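Long-range contact in 401aa long hypothetical glucose-1-phosphate thymidylyltransferase (Sulfolobus tokodaii, PDB 2GGO), which probably transfers nucleotidyl groups to sugar 1-phosphates and acts as a bifunctional enzyme in the synthesis of UDP-N-acetylglucosamine and UDP-N-acetylgalactosamine: residues D75-A87 with I176-I188. Numbering follows the deposited sequence.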
ATOM      1  N   ASP A  75     -18.341 -14.010  -8.122  1.00 86.16           N
ATOM      2  CA  ASP A  75     -19.121 -12.832  -7.766  1.00 89.23           C
ATOM      3  C   ASP A  75     -20.217 -13.107  -6.757  1.00 91.14           C
ATOM      4  O   ASP A  75     -20.516 -12.258  -5.913  1.00 91.61           O
ATOM      5  CB  ASP A  75     -19.705 -12.180  -9.008  1.00 89.35           C
ATOM      6  CG  ASP A  75     -18.759 -11.183  -9.628  1.00 90.92           C
ATOM      7  OD1 ASP A  75     -17.542 -11.489  -9.728  1.00 91.83           O
ATOM      8  OD2 ASP A  75     -19.237 -10.087 -10.002  1.00 92.68           O
ATOM      9  N   ASP A  76     -20.812 -14.294  -6.843  1.00 93.46           N
ATOM     10  CA  ASP A  76     -21.808 -14.724  -5.854  1.00 95.70           C
ATOM     11  C   ASP A  76     -21.265 -14.794  -4.398  1.00 96.65           C
ATOM     12  O   ASP A  76     -22.043 -15.032  -3.458  1.00 97.06           O
ATOM     13  CB  ASP A  76     -22.529 -16.037  -6.280  1.00 96.07           C
ATOM     14  CG  ASP A  76     -21.596 -17.065  -6.981  1.00 97.52           C
ATOM     15  OD1 ASP A  76     -20.377 -17.133  -6.661  1.00 99.12           O
ATOM     16  OD2 ASP A  76     -22.102 -17.824  -7.850  1.00 97.71           O
ATOM     17  N   ILE A  77     -19.956 -14.549  -4.228  1.00 97.57           N
ATOM     18  CA  ILE A  77     -19.254 -14.647  -2.920  1.00 98.33           C
ATOM     19  C   ILE A  77     -18.112 -13.610  -2.710  1.00 98.52           C
ATOM     20  O   ILE A  77     -17.629 -12.985  -3.679  1.00 98.72           O
ATOM     21  CB  ILE A  77     -18.721 -16.116  -2.637  1.00 98.54           C
ATOM     22  CG1 ILE A  77     -18.280 -16.815  -3.948  1.00 98.66           C
ATOM     23  CG2 ILE A  77     -19.756 -16.934  -1.814  1.00 98.78           C
ATOM     24  CD1 ILE A  77     -18.131 -18.352  -3.888  1.00 98.36           C
ATOM     25  N   LYS A  78     -17.702 -13.430  -1.445  1.00 98.46           N
ATOM     26  CA  LYS A  78     -16.543 -12.576  -1.079  1.00 98.34           C
ATOM     27  C   LYS A  78     -15.681 -13.165   0.068  1.00 97.99           C
ATOM     28  O   LYS A  78     -16.189 -13.881   0.931  1.00 97.91           O
ATOM     29  CB  LYS A  78     -16.983 -11.125  -0.774  1.00 98.49           C
ATOM     30  CG  LYS A  78     -17.361 -10.836   0.685  1.00 98.63           C
ATOM     31  CD  LYS A  78     -18.468  -9.791   0.789  1.00 98.88           C
ATOM     32  CE  LYS A  78     -19.856 -10.392   0.550  1.00 99.08           C
ATOM     33  NZ  LYS A  78     -20.192 -11.493   1.509  1.00 98.79           N
ATOM     34  N   GLY A  79     -14.380 -12.856   0.051  1.00 97.64           N
ATOM     35  CA  GLY A  79     -13.411 -13.365   1.038  1.00 96.96           C
ATOM     36  C   GLY A  79     -11.986 -13.583   0.534  1.00 96.41           C
ATOM     37  O   GLY A  79     -11.628 -13.181  -0.570  1.00 96.58           O
ATOM     38  N   THR A  80     -11.163 -14.209   1.367  1.00 95.97           N
ATOM     39  CA  THR A  80      -9.835 -14.661   0.962  1.00 95.31           C
ATOM     40  C   THR A  80      -9.964 -16.052   0.345  1.00 95.37           C
ATOM     41  O   THR A  80      -9.282 -16.386  -0.621  1.00 95.16           O
ATOM     42  CB  THR A  80      -8.899 -14.739   2.167  1.00 95.07           C
ATOM     43  OG1 THR A  80      -9.399 -15.711   3.090  1.00 94.40           O
ATOM     44  CG2 THR A  80      -8.818 -13.390   2.868  1.00 94.89           C
ATOM     45  N   GLY A  81     -10.859 -16.852   0.919  1.00 95.50           N
ATOM     46  CA  GLY A  81     -11.109 -18.216   0.471  1.00 95.70           C
ATOM     47  C   GLY A  81     -12.077 -18.340  -0.693  1.00 95.87           C
ATOM     48  O   GLY A  81     -12.052 -19.342  -1.415  1.00 96.01           O
ATOM     49  N   ALA A  82     -12.945 -17.341  -0.869  1.00 95.95           N
ATOM     50  CA  ALA A  82     -13.840 -17.278  -2.038  1.00 95.99           C
ATOM     51  C   ALA A  82     -13.043 -16.887  -3.293  1.00 95.96           C
ATOM     52  O   ALA A  82     -13.483 -17.120  -4.438  1.00 95.71           O
ATOM     53  CB  ALA A  82     -14.988 -16.302  -1.787  1.00 95.93           C
ATOM     54  N   ALA A  83     -11.864 -16.299  -3.043  1.00 95.93           N
ATOM     55  CA  ALA A  83     -10.894 -15.912  -4.073  1.00 95.65           C
ATOM     56  C   ALA A  83     -10.311 -17.149  -4.729  1.00 95.28           C
ATOM     57  O   ALA A  83     -10.243 -17.238  -5.953  1.00 95.27           O
ATOM     58  CB  ALA A  83      -9.777 -15.032  -3.471  1.00 95.64           C
ATOM     59  N   ILE A  84      -9.911 -18.103  -3.895  1.00 94.92           N
ATOM     60  CA  ILE A  84      -9.366 -19.385  -4.355  1.00 94.62           C
ATOM     61  C   ILE A  84     -10.447 -20.479  -4.541  1.00 94.16           C
ATOM     62  O   ILE A  84     -10.133 -21.658  -4.751  1.00 94.18           O
ATOM     63  CB  ILE A  84      -8.166 -19.848  -3.471  1.00 94.77           C
ATOM     64  CG1 ILE A  84      -8.210 -19.147  -2.104  1.00 94.95           C
ATOM     65  CG2 ILE A  84      -6.835 -19.554  -4.184  1.00 94.40           C
ATOM     66  CD1 ILE A  84      -7.347 -19.782  -1.050  1.00 95.20           C
ATOM     67  N   LEU A  85     -11.717 -20.075  -4.462  1.00 93.58           N
ATOM     68  CA  LEU A  85     -12.796 -20.817  -5.112  1.00 92.97           C
ATOM     69  C   LEU A  85     -12.663 -20.563  -6.610  1.00 92.32           C
ATOM     70  O   LEU A  85     -13.417 -21.115  -7.414  1.00 92.33           O
ATOM     71  CB  LEU A  85     -14.192 -20.392  -4.620  1.00 93.23           C
ATOM     72  CG  LEU A  85     -14.922 -21.108  -3.468  1.00 93.69           C
ATOM     73  CD1 LEU A  85     -16.417 -21.227  -3.799  1.00 94.00           C
ATOM     74  CD2 LEU A  85     -14.342 -22.494  -3.137  1.00 93.81           C
ATOM     75  N   SER A  86     -11.703 -19.704  -6.961  1.00 91.43           N
ATOM     76  CA  SER A  86     -11.289 -19.484  -8.343  1.00 90.57           C
ATOM     77  C   SER A  86      -9.859 -20.006  -8.578  1.00 90.13           C
ATOM     78  O   SER A  86      -9.271 -19.736  -9.635  1.00 90.25           O
ATOM     79  CB  SER A  86     -11.407 -17.999  -8.732  1.00 90.48           C
ATOM     80  OG  SER A  86     -12.614 -17.420  -8.258  1.00 89.75           O
ATOM     81  N   ALA A  87      -9.315 -20.752  -7.602  1.00 89.36           N
ATOM     82  CA  ALA A  87      -8.005 -21.424  -7.744  1.00 88.66           C
ATOM     83  C   ALA A  87      -8.050 -22.634  -8.678  1.00 88.17           C
ATOM     84  O   ALA A  87      -8.866 -23.556  -8.514  1.00 88.08           O
ATOM     85  CB  ALA A  87      -7.412 -21.815  -6.404  1.00 88.51           C
ATOM     86  N   ILE A 176     -19.160 -20.809   6.400  1.00118.42           N
ATOM     87  CA  ILE A 176     -18.589 -19.467   6.305  1.00119.24           C
ATOM     88  C   ILE A 176     -19.615 -18.384   5.943  1.00119.63           C
ATOM     89  O   ILE A 176     -20.426 -18.586   5.036  1.00119.71           O
ATOM     90  CB  ILE A 176     -17.418 -19.435   5.263  1.00119.39           C
ATOM     91  CG1 ILE A 176     -17.590 -20.523   4.182  1.00119.64           C
ATOM     92  CG2 ILE A 176     -16.059 -19.594   5.957  1.00119.29           C
ATOM     93  CD1 ILE A 176     -18.598 -20.213   3.063  1.00119.74           C
ATOM     94  N   SER A 177     -19.614 -17.249   6.649  1.00120.09           N
ATOM     95  CA  SER A 177     -18.880 -17.025   7.907  1.00120.54           C
ATOM     96  C   SER A 177     -19.572 -15.948   8.723  1.00120.71           C
ATOM     97  O   SER A 177     -20.675 -15.506   8.374  1.00120.78           O
ATOM     98  CB  SER A 177     -17.427 -16.607   7.671  1.00120.62           C
ATOM     99  OG  SER A 177     -16.528 -17.549   8.233  1.00120.98           O
ATOM    100  N   GLU A 178     -18.906 -15.515   9.795  1.00120.88           N
ATOM    101  CA  GLU A 178     -19.476 -14.521  10.718  1.00120.98           C
ATOM    102  C   GLU A 178     -19.116 -13.056  10.355  1.00120.71           C
ATOM    103  O   GLU A 178     -19.311 -12.134  11.162  1.00120.72           O
ATOM    104  CB  GLU A 178     -19.156 -14.881  12.189  1.00121.13           C
ATOM    105  CG  GLU A 178     -19.543 -16.328  12.611  1.00121.86           C
ATOM    106  CD  GLU A 178     -21.058 -16.569  12.722  1.00122.89           C
ATOM    107  OE1 GLU A 178     -21.620 -16.391  13.828  1.00122.92           O
ATOM    108  OE2 GLU A 178     -21.686 -16.965  11.710  1.00123.21           O
ATOM    109  N   ARG A 179     -18.600 -12.861   9.136  1.00120.25           N
ATOM    110  CA  ARG A 179     -18.504 -11.537   8.495  1.00119.77           C
ATOM    111  C   ARG A 179     -19.109 -11.595   7.072  1.00119.27           C
ATOM    112  O   ARG A 179     -19.258 -10.564   6.393  1.00119.31           O
ATOM    113  CB  ARG A 179     -17.050 -11.037   8.483  1.00119.72           C
ATOM    114  CG  ARG A 179     -16.818  -9.712   7.752  1.00119.88           C
ATOM    115  CD  ARG A 179     -15.491  -9.077   8.142  1.00120.11           C
ATOM    116  NE  ARG A 179     -14.894  -8.299   7.052  1.00120.64           N
ATOM    117  CZ  ARG A 179     -13.769  -8.627   6.415  1.00120.85           C
ATOM    118  NH1 ARG A 179     -13.097  -9.729   6.753  1.00120.51           N
ATOM    119  NH2 ARG A 179     -13.306  -7.851   5.437  1.00120.68           N
ATOM    120  N   GLY A 180     -19.480 -12.809   6.653  1.00118.54           N
ATOM    121  CA  GLY A 180     -19.952 -13.089   5.292  1.00117.27           C
ATOM    122  C   GLY A 180     -18.830 -13.660   4.439  1.00116.32           C
ATOM    123  O   GLY A 180     -19.075 -14.345   3.438  1.00116.30           O
ATOM    124  N   GLU A 181     -17.599 -13.375   4.867  1.00115.22           N
ATOM    125  CA  GLU A 181     -16.368 -13.760   4.178  1.00114.14           C
ATOM    126  C   GLU A 181     -16.015 -15.246   4.286  1.00113.20           C
ATOM    127  O   GLU A 181     -15.674 -15.722   5.373  1.00113.31           O
ATOM    128  CB  GLU A 181     -15.199 -12.960   4.754  1.00114.27           C
ATOM    129  CG  GLU A 181     -14.739 -11.780   3.928  1.00114.54           C
ATOM    130  CD  GLU A 181     -13.247 -11.521   4.096  1.00114.85           C
ATOM    131  OE1 GLU A 181     -12.846 -10.340   4.070  1.00115.17           O
ATOM    132  OE2 GLU A 181     -12.476 -12.498   4.256  1.00114.38           O
ATOM    133  N   LEU A 182     -16.069 -15.975   3.170  1.00111.69           N
ATOM    134  CA  LEU A 182     -15.451 -17.300   3.132  1.00110.37           C
ATOM    135  C   LEU A 182     -13.949 -17.098   3.294  1.00108.96           C
ATOM    136  O   LEU A 182     -13.275 -16.580   2.401  1.00108.78           O
ATOM    137  CB  LEU A 182     -15.797 -18.068   1.845  1.00110.64           C
ATOM    138  CG  LEU A 182     -15.062 -19.372   1.441  1.00111.31           C
ATOM    139  CD1 LEU A 182     -14.634 -20.309   2.606  1.00111.19           C
ATOM    140  CD2 LEU A 182     -15.881 -20.137   0.394  1.00110.77           C
ATOM    141  N   GLU A 183     -13.441 -17.488   4.459  1.00107.22           N
ATOM    142  CA  GLU A 183     -12.058 -17.201   4.829  1.00105.36           C
ATOM    143  C   GLU A 183     -11.130 -18.369   4.552  1.00103.56           C
ATOM    144  O   GLU A 183     -11.554 -19.527   4.496  1.00103.31           O
ATOM    145  CB  GLU A 183     -11.980 -16.796   6.299  1.00105.51           C
ATOM    146  CG  GLU A 183     -12.589 -15.438   6.581  1.00106.54           C
ATOM    147  CD  GLU A 183     -13.155 -15.332   7.985  1.00108.27           C
ATOM    148  OE1 GLU A 183     -12.373 -15.084   8.938  1.00109.18           O
ATOM    149  OE2 GLU A 183     -14.389 -15.489   8.132  1.00108.40           O
ATOM    150  N   LEU A 184      -9.856 -18.056   4.372  1.00101.32           N
ATOM    151  CA  LEU A 184      -8.876 -19.093   4.184  1.00 99.28           C
ATOM    152  C   LEU A 184      -8.542 -19.699   5.532  1.00 98.02           C
ATOM    153  O   LEU A 184      -8.740 -20.893   5.736  1.00 98.04           O
ATOM    154  CB  LEU A 184      -7.629 -18.564   3.476  1.00 99.26           C
ATOM    155  CG  LEU A 184      -6.704 -19.562   2.765  1.00 98.44           C
ATOM    156  CD1 LEU A 184      -7.425 -20.799   2.237  1.00 97.65           C
ATOM    157  CD2 LEU A 184      -5.992 -18.858   1.638  1.00 98.07           C
ATOM    158  N   THR A 185      -8.082 -18.868   6.461  1.00 96.28           N
ATOM    159  CA  THR A 185      -7.629 -19.331   7.777  1.00 94.89           C
ATOM    160  C   THR A 185      -8.498 -20.419   8.439  1.00 93.80           C
ATOM    161  O   THR A 185      -7.970 -21.297   9.120  1.00 93.72           O
ATOM    162  CB  THR A 185      -7.429 -18.152   8.757  1.00 94.99           C
ATOM    163  OG1 THR A 185      -8.532 -17.243   8.654  1.00 95.17           O
ATOM    164  CG2 THR A 185      -6.150 -17.410   8.433  1.00 94.81           C
ATOM    165  N   ASP A 186      -9.816 -20.358   8.235  1.00 92.41           N
ATOM    166  CA  ASP A 186     -10.753 -21.350   8.773  1.00 90.86           C
ATOM    167  C   ASP A 186     -10.396 -22.739   8.302  1.00 89.57           C
ATOM    168  O   ASP A 186     -10.271 -23.661   9.111  1.00 89.42           O
ATOM    169  CB  ASP A 186     -12.177 -21.041   8.318  1.00 91.22           C
ATOM    170  CG  ASP A 186     -12.805 -19.888   9.077  1.00 91.83           C
ATOM    171  OD1 ASP A 186     -12.334 -19.573  10.197  1.00 91.44           O
ATOM    172  OD2 ASP A 186     -13.780 -19.304   8.542  1.00 92.36           O
ATOM    173  N   ALA A 187     -10.248 -22.859   6.980  1.00 87.94           N
ATOM    174  CA  ALA A 187      -9.886 -24.100   6.298  1.00 86.30           C
ATOM    175  C   ALA A 187      -8.493 -24.596   6.687  1.00 85.20           C
ATOM    176  O   ALA A 187      -8.272 -25.799   6.828  1.00 85.13           O
ATOM    177  CB  ALA A 187      -9.988 -23.915   4.790  1.00 86.09           C
ATOM    178  N   ILE A 188      -7.559 -23.666   6.858  1.00 83.97           N
ATOM    179  CA  ILE A 188      -6.200 -23.988   7.297  1.00 82.72           C
ATOM    180  C   ILE A 188      -6.212 -24.524   8.730  1.00 82.28           C
ATOM    181  O   ILE A 188      -5.319 -25.288   9.127  1.00 82.34           O
ATOM    182  CB  ILE A 188      -5.230 -22.755   7.172  1.00 82.75           C
ATOM    183  CG1 ILE A 188      -4.860 -22.499   5.701  1.00 82.23           C
ATOM    184  CG2 ILE A 188      -3.968 -22.945   8.027  1.00 81.86           C
ATOM    185  CD1 ILE A 188      -4.084 -21.213   5.457  1.00 82.18           C
TER
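Thr80 OG1 accepts a hydrogen bond from Leu184 N at 2.7 Å, bent to 137° at the hydrogen. With chi1 at 63°, OG1 stands between the backbone N and the carbonyl carbon of its own residue, and from there it also lies against Leu184 CB. The carbonyl of Leu182 is gripped from the other segment: Gly81 N donates to Leu182 O at 2.8 Å, and Ala82 N adds a weak bond of 3.4 Å. Leu182 N in turn donates to Lys78 O (3.1 Å); Glu181 CA gives the same oxygen a C-H...O contact.

Gly79, without a side chain, leaves room for Leu182 O to come within 3.5 Å of Gly79 CA in a second C-H...O contact. Glu181 lays its carboxylate end beside Gly79. Its oxygen OE1 is held by a salt bridge to Arg179 NH1 at 2.8 Å. In Leu182, chi1 of 168° turns CG anti to the backbone N and over the Gly81-Ala82 peptide, 3.7 Å from Ala82 N. Leu182 CB meets Ala82 CB at 4.1 Å and CD2 packs on Leu85 CG, while Leu171 and Ile174 also touch the Leu182 side chain.

Gly79 and Thr80 probably bind nucleotide and N-acetylglucosamine 1-phosphate, respectively, and Tyr97, likewise a probable sugar-phosphate-binding residue, adjoins Thr80. Use of OG1 as acceptor restrains the Thr80 side chain and would leave its own proton to be donated elsewhere, consistent with the 176-188 segment acting as a second shell.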